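Local structure of antisigma-factor antagonist, STAS (Rhodobacter sphaeroides, 3OIZ) at residues 18-22 against 37-42. The protein probably transports sulfate or related anions across the membrane as a SulP-type protein, of which this is the STAS domain, perhaps with a regulatory role. Residues are numbered along the deposited sequence; the frame is centred on the assembly and turned at random.
Sequences RIYRV and AFDFRE
Y20 and F38 meet edge to face where, in this STAS domain, the loop between helix 31-36 and strand 46-51 runs over one face of the central mixed sheet. The edge of F38 is turned to the Y20 ring, F38 CD1 sitting over the centre of one face, with the planes at 56°. V22 CG2 adds a looser apolar contact, 4.4 Å from F38 CZ. F38 also packs edge to face with F34 of the preceding helix, and Y20 leans on V7 and S9 of strand 5-11, so the buried pair joins helix, loop and sheet. Polar bonds hold the far end of the tyrosine. D39 N donates almost straight to Y20 OH (3.0 Å), and the hydroxyl gives its proton to a water that in turn donates to D39 O and E42 OE1. E42, last residue of the type I turn from D39, where an Asx turn begins, carries a salt bridge. Its chain, extended beyond CG, brings the carboxylate to R18, which grips it side-on. R18 NE donates to the syn lone pair of E42 OE1 (2.8 Å), an oxygen tilted out of the guanidinium plane, whereas R18 NH2 meets E42 OE2 within that plane at 2.8 Å.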
ATOM      1  N   ARG A  18       5.126 -10.173  -3.817  1.00 24.61           N
ATOM      2  CA  ARG A  18       5.858  -8.981  -3.397  1.00 24.48           C
ATOM      3  C   ARG A  18       5.189  -8.435  -2.149  1.00 23.99           C
ATOM      4  O   ARG A  18       3.962  -8.318  -2.120  1.00 24.19           O
ATOM      5  CB  ARG A  18       5.856  -7.904  -4.481  1.00 25.27           C
ATOM      6  CG  ARG A  18       6.786  -6.730  -4.087  1.00 25.21           C
ATOM      7  CD  ARG A  18       7.056  -5.716  -5.197  1.00 25.06           C
ATOM      8  NE  ARG A  18       7.855  -6.283  -6.286  1.00 26.99           N
ATOM      9  CZ  ARG A  18       9.190  -6.246  -6.358  1.00 28.51           C
ATOM     10  NH1 ARG A  18       9.951  -5.684  -5.387  1.00 29.20           N
ATOM     11  NH2 ARG A  18       9.775  -6.773  -7.419  1.00 29.67           N
ATOM     12  N   ILE A  19       5.977  -8.136  -1.122  1.00 24.14           N
ATOM     13  CA  ILE A  19       5.434  -7.417   0.045  1.00 24.77           C
ATOM     14  C   ILE A  19       5.868  -5.985  -0.011  1.00 24.13           C
ATOM     15  O   ILE A  19       7.063  -5.707  -0.114  1.00 25.50           O
ATOM     16  CB  ILE A  19       5.907  -8.047   1.378  1.00 26.07           C
ATOM     17  CG1 ILE A  19       5.559  -9.552   1.375  1.00 30.72           C
ATOM     18  CG2 ILE A  19       5.332  -7.222   2.577  1.00 27.85           C
ATOM     19  CD1 ILE A  19       6.221 -10.375   2.515  1.00 35.92           C
ATOM     20  N   TYR A  20       4.897  -5.072   0.059  1.00 22.18           N
ATOM     21  CA  TYR A  20       5.182  -3.644   0.152  1.00 22.06           C
ATOM     22  C   TYR A  20       5.041  -3.231   1.608  1.00 23.04           C
ATOM     23  O   TYR A  20       4.069  -3.588   2.254  1.00 24.21           O
ATOM     24  CB  TYR A  20       4.172  -2.895  -0.681  1.00 21.35           C
ATOM     25  CG  TYR A  20       4.428  -2.900  -2.171  1.00 22.41           C
ATOM     26  CD1 TYR A  20       5.225  -1.912  -2.764  1.00 22.93           C
ATOM     27  CD2 TYR A  20       3.897  -3.912  -2.999  1.00 23.09           C
ATOM     28  CE1 TYR A  20       5.465  -1.915  -4.161  1.00 24.52           C
ATOM     29  CE2 TYR A  20       4.130  -3.910  -4.376  1.00 22.75           C
ATOM     30  CZ  TYR A  20       4.901  -2.906  -4.952  1.00 25.15           C
ATOM     31  OH  TYR A  20       5.151  -2.897  -6.311  1.00 26.80           O
ATOM     32  N   ARG A  21       5.989  -2.454   2.123  1.00 22.72           N
ATOM     33  CA  ARG A  21       5.959  -2.005   3.500  1.00 23.25           C
ATOM     34  C   ARG A  21       5.836  -0.483   3.467  1.00 22.90           C
ATOM     35  O   ARG A  21       6.713   0.207   2.961  1.00 23.88           O
ATOM     36  CB  ARG A  21       7.210  -2.477   4.270  1.00 24.93           C
ATOM     37  CG  ARG A  21       7.143  -4.018   4.506  1.00 27.53           C
ATOM     38  CD  ARG A  21       8.308  -4.536   5.399  1.00 33.01           C
ATOM     39  NE  ARG A  21       8.292  -6.002   5.418  1.00 36.03           N
ATOM     40  CZ  ARG A  21       8.986  -6.776   4.579  1.00 39.34           C
ATOM     41  NH1 ARG A  21       9.773  -6.231   3.647  1.00 39.22           N
ATOM     42  NH2 ARG A  21       8.904  -8.100   4.658  1.00 42.03           N
ATOM     43  N   VAL A  22       4.732   0.022   4.003  1.00 22.16           N
ATOM     44  CA  VAL A  22       4.483   1.442   4.031  1.00 21.67           C
ATOM     45  C   VAL A  22       4.722   1.949   5.462  1.00 22.47           C
ATOM     46  O   VAL A  22       4.243   1.350   6.449  1.00 22.62           O
ATOM     47  CB  VAL A  22       2.994   1.703   3.652  1.00 22.29           C
ATOM     48  CG1 VAL A  22       2.768   3.177   3.532  1.00 23.02           C
ATOM     49  CG2 VAL A  22       2.577   0.993   2.321  1.00 22.39           C
ATOM     50  N   ALA A  37       4.110   4.675  -5.837  1.00 27.95           N
ATOM     51  CA  ALA A  37       5.011   3.729  -5.159  1.00 28.02           C
ATOM     52  C   ALA A  37       4.873   2.272  -5.632  1.00 28.29           C
ATOM     53  O   ALA A  37       5.782   1.454  -5.417  1.00 29.74           O
ATOM     54  CB  ALA A  37       4.853   3.811  -3.665  1.00 29.08           C
ATOM     55  N   PHE A  38       3.760   1.934  -6.266  1.00 27.32           N
ATOM     56  CA  PHE A  38       3.464   0.520  -6.575  1.00 27.12           C
ATOM     57  C   PHE A  38       3.655   0.212  -8.071  1.00 28.37           C
ATOM     58  O   PHE A  38       3.334   1.027  -8.942  1.00 29.58           O
ATOM     59  CB  PHE A  38       2.020   0.184  -6.147  1.00 26.50           C
ATOM     60  CG  PHE A  38       1.771   0.417  -4.694  1.00 24.83           C
ATOM     61  CD1 PHE A  38       2.075  -0.575  -3.764  1.00 21.93           C
ATOM     62  CD2 PHE A  38       1.220   1.618  -4.246  1.00 27.13           C
ATOM     63  CE1 PHE A  38       1.864  -0.366  -2.385  1.00 24.47           C
ATOM     64  CE2 PHE A  38       1.009   1.853  -2.869  1.00 25.25           C
ATOM     65  CZ  PHE A  38       1.318   0.866  -1.934  1.00 24.45           C
ATOM     66  N   ASP A  39       4.156  -0.974  -8.371  1.00 28.01           N
ATOM     67  CA  ASP A  39       4.250  -1.421  -9.755  1.00 29.08           C
ATOM     68  C   ASP A  39       3.090  -2.384 -10.011  1.00 28.54           C
ATOM     69  O   ASP A  39       3.199  -3.604  -9.770  1.00 29.15           O
ATOM     70  CB  ASP A  39       5.576  -2.150  -9.972  1.00 29.72           C
ATOM     71  CG  ASP A  39       5.719  -2.711 -11.391  1.00 33.40           C
ATOM     72  OD1 ASP A  39       4.809  -2.477 -12.238  1.00 34.88           O
ATOM     73  OD2 ASP A  39       6.741  -3.413 -11.660  1.00 38.41           O
ATOM     74  N   PHE A  40       1.982  -1.842 -10.503  1.00 29.03           N
ATOM     75  CA  PHE A  40       0.766  -2.623 -10.674  1.00 29.67           C
ATOM     76  C   PHE A  40       0.885  -3.637 -11.814  1.00 30.92           C
ATOM     77  O   PHE A  40       0.135  -4.620 -11.850  1.00 32.90           O
ATOM     78  CB  PHE A  40      -0.437  -1.686 -10.881  1.00 29.06           C
ATOM     79  CG  PHE A  40      -0.701  -0.786  -9.703  1.00 27.97           C
ATOM     80  CD1 PHE A  40      -1.107  -1.304  -8.464  1.00 26.26           C
ATOM     81  CD2 PHE A  40      -0.500   0.580  -9.814  1.00 29.94           C
ATOM     82  CE1 PHE A  40      -1.318  -0.462  -7.365  1.00 24.85           C
ATOM     83  CE2 PHE A  40      -0.729   1.428  -8.734  1.00 28.67           C
ATOM     84  CZ  PHE A  40      -1.137   0.910  -7.508  1.00 25.81           C
ATOM     85  N   ARG A  41       1.837  -3.439 -12.712  1.00 32.72           N
ATOM     86  CA  ARG A  41       1.905  -4.296 -13.908  1.00 34.86           C
ATOM     87  C   ARG A  41       2.768  -5.535 -13.743  1.00 34.10           C
ATOM     88  O   ARG A  41       2.772  -6.394 -14.622  1.00 34.50           O
ATOM     89  CB  ARG A  41       2.324  -3.491 -15.150  1.00 37.45           C
ATOM     90  CG  ARG A  41       1.334  -2.352 -15.479  1.00 42.15           C
ATOM     91  CD  ARG A  41       1.464  -1.802 -16.914  1.00 51.91           C
ATOM     92  NE  ARG A  41       2.832  -1.487 -17.370  1.00 59.72           N
ATOM     93  CZ  ARG A  41       3.796  -0.898 -16.650  1.00 62.39           C
ATOM     94  NH1 ARG A  41       3.595  -0.504 -15.387  1.00 65.01           N
ATOM     95  NH2 ARG A  41       4.989  -0.697 -17.204  1.00 64.39           N
ATOM     96  N   GLU A  42       3.433  -5.666 -12.588  1.00 32.68           N
ATOM     97  CA  GLU A  42       4.324  -6.808 -12.342  1.00 32.01           C
ATOM     98  C   GLU A  42       3.517  -8.117 -12.349  1.00 32.01           C
ATOM     99  O   GLU A  42       2.388  -8.168 -11.826  1.00 31.81           O
ATOM    100  CB  GLU A  42       5.038  -6.618 -11.001  1.00 30.68           C
ATOM    101  CG  GLU A  42       6.186  -7.605 -10.782  1.00 32.20           C
ATOM    102  CD  GLU A  42       6.967  -7.339  -9.514  1.00 29.81           C
ATOM    103  OE1 GLU A  42       6.511  -6.527  -8.673  1.00 32.20           O
ATOM    104  OE2 GLU A  42       8.062  -7.931  -9.376  1.00 31.57           O
TER
HETATM  105  O   HOH W   1       4.515  -4.927  -7.917  1.00 27.55           O